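Local coordinates for putative uncharacterized protein (Toxoplasma gondii, PDB 4FBD) that is of unknown function, a conserved member of the DUF3228 family from an apicomplexan parasite, at residues P146-I160 with A178-K192. Numbering follows the deposited sequence.
Sequences PAAFLDLILYSREQI and APAWSIIAVKAQNEK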
loop_
_atom_site.group_PDB
_atom_site.type_symbol
_atom_site.label_atom_id
_atom_site.label_comp_id
_atom_site.label_asym_id
_atom_site.label_seq_id
_atom_site.Cartn_x
_atom_site.Cartn_y
_atom_site.Cartn_z
ATOM N N PRO A 146 -24.169 14.124 1.205
ATOM C CA PRO A 146 -24.535 13.648 -0.119
ATOM C C PRO A 146 -23.523 14.073 -1.140
ATOM O O PRO A 146 -23.129 15.223 -1.159
ATOM C CB PRO A 146 -25.871 14.345 -0.379
ATOM C CG PRO A 146 -26.492 14.386 0.953
ATOM C CD PRO A 146 -25.350 14.620 1.935
ATOM N N ALA A 147 -23.102 13.132 -1.969
ATOM C CA ALA A 147 -22.133 13.401 -3.038
ATOM C C ALA A 147 -22.771 14.196 -4.136
ATOM O O ALA A 147 -23.968 14.143 -4.338
ATOM C CB ALA A 147 -21.602 12.092 -3.609
ATOM N N ALA A 148 -21.943 14.902 -4.875
ATOM C CA ALA A 148 -22.374 15.698 -5.986
ATOM C C ALA A 148 -23.002 14.869 -7.125
ATOM O O ALA A 148 -23.992 15.295 -7.759
ATOM C CB ALA A 148 -21.197 16.480 -6.493
ATOM N N PHE A 149 -22.469 13.670 -7.354
ATOM C CA PHE A 149 -22.921 12.853 -8.475
ATOM C C PHE A 149 -23.057 11.378 -8.200
ATOM O O PHE A 149 -22.623 10.881 -7.179
ATOM C CB PHE A 149 -21.896 12.947 -9.615
ATOM C CG PHE A 149 -21.544 14.344 -10.009
ATOM C CD1 PHE A 149 -22.426 15.109 -10.757
ATOM C CD2 PHE A 149 -20.302 14.882 -9.672
ATOM C CE1 PHE A 149 -22.091 16.415 -11.127
ATOM C CE2 PHE A 149 -19.963 16.183 -10.035
ATOM C CZ PHE A 149 -20.848 16.948 -10.760
ATOM N N LEU A 150 -23.695 10.696 -9.150
ATOM C CA LEU A 150 -23.797 9.258 -9.171
ATOM C C LEU A 150 -23.146 8.804 -10.477
ATOM O O LEU A 150 -23.491 9.309 -11.554
ATOM C CB LEU A 150 -25.254 8.793 -9.144
ATOM C CG LEU A 150 -26.048 9.224 -7.916
ATOM C CD1 LEU A 150 -27.493 8.848 -8.074
ATOM C CD2 LEU A 150 -25.421 8.634 -6.636
ATOM N N ASP A 151 -22.175 7.899 -10.375
ATOM C CA ASP A 151 -21.537 7.320 -11.531
ATOM C C ASP A 151 -22.395 6.086 -11.727
ATOM O O ASP A 151 -22.419 5.199 -10.858
ATOM C CB ASP A 151 -20.087 6.959 -11.225
ATOM C CG ASP A 151 -19.274 6.585 -12.469
ATOM O OD1 ASP A 151 -19.831 6.576 -13.590
ATOM O OD2 ASP A 151 -18.042 6.317 -12.311
ATOM N N LEU A 152 -23.163 6.060 -12.812
ATOM C CA LEU A 152 -24.022 4.924 -13.113
ATOM C C LEU A 152 -23.260 4.019 -14.048
ATOM O O LEU A 152 -22.859 4.442 -15.148
ATOM C CB LEU A 152 -25.308 5.369 -13.767
ATOM C CG LEU A 152 -26.182 6.349 -12.983
ATOM C CD1 LEU A 152 -27.431 6.743 -13.836
ATOM C CD2 LEU A 152 -26.551 5.761 -11.634
ATOM N N ILE A 153 -23.031 2.782 -13.623
ATOM C CA ILE A 153 -22.276 1.859 -14.461
ATOM C C ILE A 153 -23.267 0.992 -15.181
ATOM O O ILE A 153 -24.141 0.407 -14.546
ATOM C CB ILE A 153 -21.340 0.966 -13.654
ATOM C CG1 ILE A 153 -20.524 1.791 -12.652
ATOM C CG2 ILE A 153 -20.424 0.192 -14.604
ATOM C CD1 ILE A 153 -19.670 2.841 -13.307
ATOM N N LEU A 154 -23.125 0.905 -16.501
ATOM C CA LEU A 154 -24.030 0.130 -17.339
ATOM C C LEU A 154 -23.382 -1.105 -17.954
ATOM O O LEU A 154 -22.193 -1.122 -18.225
ATOM C CB LEU A 154 -24.532 1.007 -18.488
ATOM C CG LEU A 154 -25.225 2.310 -18.076
ATOM C CD1 LEU A 154 -25.645 3.101 -19.287
ATOM C CD2 LEU A 154 -26.423 2.058 -17.174
ATOM N N TYR A 155 -24.183 -2.145 -18.149
ATOM C CA TYR A 155 -23.756 -3.376 -18.826
ATOM C C TYR A 155 -24.753 -3.632 -19.907
ATOM O O TYR A 155 -25.927 -3.306 -19.747
ATOM C CB TYR A 155 -23.668 -4.578 -17.870
ATOM C CG TYR A 155 -22.274 -4.818 -17.304
ATOM C CD1 TYR A 155 -21.620 -3.842 -16.560
ATOM C CD2 TYR A 155 -21.621 -6.033 -17.509
ATOM C CE1 TYR A 155 -20.347 -4.063 -16.041
ATOM C CE2 TYR A 155 -20.355 -6.268 -16.999
ATOM C CZ TYR A 155 -19.720 -5.275 -16.268
ATOM O OH TYR A 155 -18.467 -5.496 -15.757
ATOM N N SER A 156 -24.290 -4.189 -21.019
ATOM C CA SER A 156 -25.176 -4.523 -22.111
ATOM C C SER A 156 -26.150 -5.592 -21.639
ATOM O O SER A 156 -25.934 -6.223 -20.605
ATOM C CB SER A 156 -24.398 -5.067 -23.314
ATOM O OG SER A 156 -23.753 -6.288 -22.992
ATOM N N ARG A 157 -27.227 -5.753 -22.397
ATOM C CA ARG A 157 -28.246 -6.780 -22.151
ATOM C C ARG A 157 -27.583 -8.164 -22.244
ATOM O O ARG A 157 -27.865 -9.070 -21.467
ATOM C CB ARG A 157 -29.316 -6.666 -23.237
ATOM C CG ARG A 157 -30.420 -7.659 -23.136
ATOM C CD ARG A 157 -31.177 -7.798 -24.460
ATOM N NE ARG A 157 -31.800 -6.567 -24.936
ATOM C CZ ARG A 157 -31.417 -5.848 -25.995
ATOM N NH1 ARG A 157 -30.401 -6.218 -26.752
ATOM N NH2 ARG A 157 -32.089 -4.749 -26.317
ATOM N N GLU A 158 -26.674 -8.285 -23.201
ATOM C CA GLU A 158 -25.942 -9.516 -23.465
ATOM C C GLU A 158 -25.118 -9.930 -22.249
ATOM O O GLU A 158 -25.321 -11.014 -21.699
ATOM C CB GLU A 158 -25.056 -9.332 -24.704
ATOM C CG GLU A 158 -25.859 -9.121 -26.017
ATOM C CD GLU A 158 -26.818 -7.902 -25.984
ATOM O OE1 GLU A 158 -26.418 -6.796 -25.533
ATOM O OE2 GLU A 158 -27.979 -8.060 -26.427
ATOM N N GLN A 159 -24.216 -9.054 -21.811
ATOM C CA GLN A 159 -23.391 -9.351 -20.646
ATOM C C GLN A 159 -24.193 -9.668 -19.386
ATOM O O GLN A 159 -23.785 -10.520 -18.599
ATOM C CB GLN A 159 -22.389 -8.234 -20.384
ATOM C CG GLN A 159 -21.153 -8.306 -21.271
ATOM C CD GLN A 159 -20.178 -9.418 -20.886
ATOM O OE1 GLN A 159 -20.374 -10.129 -19.899
ATOM N NE2 GLN A 159 -19.110 -9.556 -21.658
ATOM N N ILE A 160 -25.313 -8.987 -19.178
ATOM C CA ILE A 160 -26.161 -9.281 -18.013
ATOM C C ILE A 160 -26.720 -10.710 -18.094
ATOM O O ILE A 160 -26.711 -11.439 -17.102
ATOM C CB ILE A 160 -27.315 -8.289 -17.864
ATOM C CG1 ILE A 160 -26.768 -6.916 -17.453
ATOM C CG2 ILE A 160 -28.289 -8.763 -16.800
ATOM C CD1 ILE A 160 -27.847 -5.871 -17.292
ATOM N N ALA A 178 -35.636 -6.592 -23.501
ATOM C CA ALA A 178 -35.010 -6.055 -22.300
ATOM C C ALA A 178 -34.229 -4.809 -22.679
ATOM O O ALA A 178 -33.750 -4.691 -23.789
ATOM C CB ALA A 178 -34.075 -7.102 -21.673
ATOM N N PRO A 179 -34.086 -3.864 -21.759
ATOM C CA PRO A 179 -33.310 -2.689 -22.148
ATOM C C PRO A 179 -31.911 -3.052 -22.697
ATOM O O PRO A 179 -31.313 -4.063 -22.280
ATOM C CB PRO A 179 -33.184 -1.902 -20.837
ATOM C CG PRO A 179 -34.343 -2.354 -19.975
ATOM C CD PRO A 179 -34.651 -3.762 -20.396
ATOM N N ALA A 180 -31.395 -2.238 -23.616
ATOM C CA ALA A 180 -30.079 -2.498 -24.198
ATOM C C ALA A 180 -28.992 -2.335 -23.135
ATOM O O ALA A 180 -28.053 -3.111 -23.075
ATOM C CB ALA A 180 -29.828 -1.587 -25.390
ATOM N N TRP A 181 -29.166 -1.341 -22.274
ATOM C CA TRP A 181 -28.223 -1.066 -21.205
ATOM C C TRP A 181 -28.921 -1.092 -19.894
ATOM O O TRP A 181 -29.993 -0.530 -19.766
ATOM C CB TRP A 181 -27.624 0.332 -21.385
ATOM C CG TRP A 181 -26.815 0.411 -22.604
ATOM C CD1 TRP A 181 -27.206 0.878 -23.814
ATOM C CD2 TRP A 181 -25.474 -0.054 -22.760
ATOM N NE1 TRP A 181 -26.180 0.762 -24.716
ATOM C CE2 TRP A 181 -25.104 0.187 -24.094
ATOM C CE3 TRP A 181 -24.549 -0.646 -21.896
ATOM C CZ2 TRP A 181 -23.848 -0.147 -24.595
ATOM C CZ3 TRP A 181 -23.289 -0.967 -22.389
ATOM C CH2 TRP A 181 -22.952 -0.714 -23.726
ATOM N N SER A 182 -28.315 -1.724 -18.897
ATOM C CA SER A 182 -28.906 -1.723 -17.570
ATOM C C SER A 182 -27.896 -1.340 -16.517
ATOM O O SER A 182 -26.742 -1.729 -16.577
ATOM C CB SER A 182 -29.555 -3.072 -17.216
ATOM O OG SER A 182 -30.756 -3.246 -17.947
ATOM N N ILE A 183 -28.368 -0.593 -15.538
ATOM C CA ILE A 183 -27.543 -0.159 -14.425
ATOM C C ILE A 183 -27.246 -1.374 -13.525
ATOM O O ILE A 183 -28.170 -2.035 -13.044
ATOM C CB ILE A 183 -28.291 0.912 -13.614
ATOM C CG1 ILE A 183 -28.539 2.147 -14.503
ATOM C CG2 ILE A 183 -27.533 1.232 -12.298
ATOM C CD1 ILE A 183 -29.528 3.110 -13.929
ATOM N N ILE A 184 -25.962 -1.674 -13.338
ATOM C CA ILE A 184 -25.528 -2.776 -12.488
ATOM C C ILE A 184 -24.782 -2.265 -11.228
ATOM O O ILE A 184 -24.627 -2.987 -10.245
ATOM C CB ILE A 184 -24.690 -3.817 -13.274
ATOM C CG1 ILE A 184 -23.452 -3.200 -13.910
ATOM C CG2 ILE A 184 -25.523 -4.503 -14.354
ATOM C CD1 ILE A 184 -22.325 -2.962 -12.967
ATOM N N ALA A 185 -24.352 -1.007 -11.263
ATOM C CA ALA A 185 -23.682 -0.388 -10.129
ATOM C C ALA A 185 -23.979 1.091 -10.110
ATOM O O ALA A 185 -24.176 1.707 -11.152
ATOM C CB ALA A 185 -22.156 -0.619 -10.192
ATOM N N VAL A 186 -23.988 1.651 -8.907
ATOM C CA VAL A 186 -24.214 3.078 -8.680
ATOM C C VAL A 186 -23.213 3.541 -7.641
ATOM O O VAL A 186 -23.171 3.030 -6.542
ATOM C CB VAL A 186 -25.628 3.356 -8.144
ATOM C CG1 VAL A 186 -25.816 4.844 -7.971
ATOM C CG2 VAL A 186 -26.667 2.773 -9.067
ATOM N N LYS A 187 -22.401 4.522 -7.999
ATOM C CA LYS A 187 -21.368 5.018 -7.118
ATOM C C LYS A 187 -21.545 6.480 -6.825
ATOM O O LYS A 187 -21.448 7.293 -7.733
ATOM C CB LYS A 187 -20.031 4.843 -7.820
ATOM C CG LYS A 187 -19.316 3.567 -7.555
ATOM C CD LYS A 187 -18.455 3.709 -6.306
ATOM C CE LYS A 187 -17.339 4.765 -6.503
ATOM N NZ LYS A 187 -16.367 4.767 -5.371
ATOM N N ALA A 188 -21.777 6.815 -5.564
ATOM C CA ALA A 188 -21.883 8.208 -5.155
ATOM C C ALA A 188 -20.472 8.734 -5.018
ATOM O O ALA A 188 -19.636 8.122 -4.324
ATOM C CB ALA A 188 -22.617 8.350 -3.845
ATOM N N GLN A 189 -20.200 9.856 -5.683
ATOM C CA GLN A 189 -18.894 10.462 -5.629
ATOM C C GLN A 189 -18.994 11.935 -6.020
ATOM O O GLN A 189 -20.000 12.377 -6.567
ATOM C CB GLN A 189 -17.921 9.701 -6.529
ATOM C CG GLN A 189 -18.310 9.659 -8.011
ATOM C CD GLN A 189 -17.351 8.850 -8.828
ATOM O OE1 GLN A 189 -17.216 7.656 -8.602
ATOM N NE2 GLN A 189 -16.678 9.491 -9.815
ATOM N N ASN A 190 -17.966 12.704 -5.691
ATOM C CA ASN A 190 -17.966 14.131 -5.965
ATOM C C ASN A 190 -17.195 14.457 -7.201
ATOM O O ASN A 190 -17.240 15.558 -7.655
ATOM C CB ASN A 190 -17.397 14.890 -4.759
ATOM C CG ASN A 190 -18.309 14.775 -3.544
ATOM O OD1 ASN A 190 -19.498 15.056 -3.634
ATOM N ND2 ASN A 190 -17.757 14.383 -2.407
ATOM N N GLU A 191 -16.489 13.484 -7.757
ATOM C CA GLU A 191 -15.725 13.716 -8.953
ATOM C C GLU A 191 -16.485 13.207 -10.196
ATOM O O GLU A 191 -17.201 12.194 -10.136
ATOM C CB GLU A 191 -14.373 13.013 -8.861
ATOM C CG GLU A 191 -13.510 13.404 -7.649
ATOM C CD GLU A 191 -13.866 12.667 -6.376
ATOM O OE1 GLU A 191 -14.616 11.666 -6.415
ATOM O OE2 GLU A 191 -13.363 13.078 -5.332
ATOM N N LYS A 192 -16.321 13.934 -11.294
ATOM C CA LYS A 192 -16.907 13.628 -12.610
ATOM C C LYS A 192 -15.955 12.765 -13.450
ATOM O O LYS A 192 -15.811 12.993 -14.631
ATOM C CB LYS A 192 -17.193 14.936 -13.374
ATOM C CG LYS A 192 -18.653 15.373 -13.608
ATOM C CD LYS A 192 -19.224 14.727 -14.907
ATOM C CE LYS A 192 -20.416 15.507 -15.533
ATOM N NZ LYS A 192 -21.622 15.613 -14.664
HETATM O O HOH W 1 -20.119 14.464 -0.223
HETATM O O HOH W 2 -16.054 6.082 -10.371
#
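L154 and I183 meet closely on the buried face of an antiparallel strand pair, where L154, with CG anti to its carbonyl carbon (chi1 -56°), brings CD2 to 3.4 Å from CG1 of I183. CB of L154 rests against CE3 of W181, the two side chains crossing at about a right angle. L152 and V186 run side by side on this face, and L150 CD2 touches both V186 and A188. The register of strands 149-156 and 181-189 shifts by one residue at a classic beta bulge, where two residues, I184 and A185, stand across from the single I153: I153 N donates to A185 O, whereas I153 O accepts from I184 N at 3.0 Å. At the bulge, I184 brings CG1 to 3.3 Å from CD1 of the Y155 ring.

The contact is looser and more polar at the F149 end and its solvent-exposed loop 190-192. A water bridges D151 OD2 and Q189 OE1; D151 OD1 is held by H92, and Q189 NE2 by E191 O and Y193 O. K192 CG lies over one face of the F149 ring and A148 CB over the opposite one, while exposed N190 accepts from A148 N through OD1 (2.7 Å).

The other end is held by R157, which points NE (2.9 Å) and NH2 (3.0 Å) at the one oxygen A178 O, near the guanidinium plane; its NH1 forms a salt bridge with E158. S156 N-caps helix 157-166, which follows strand 149-156 directly; within the mixed sheet this strand is central, flanked by 181-189 and 90-96, both antiparallel to it.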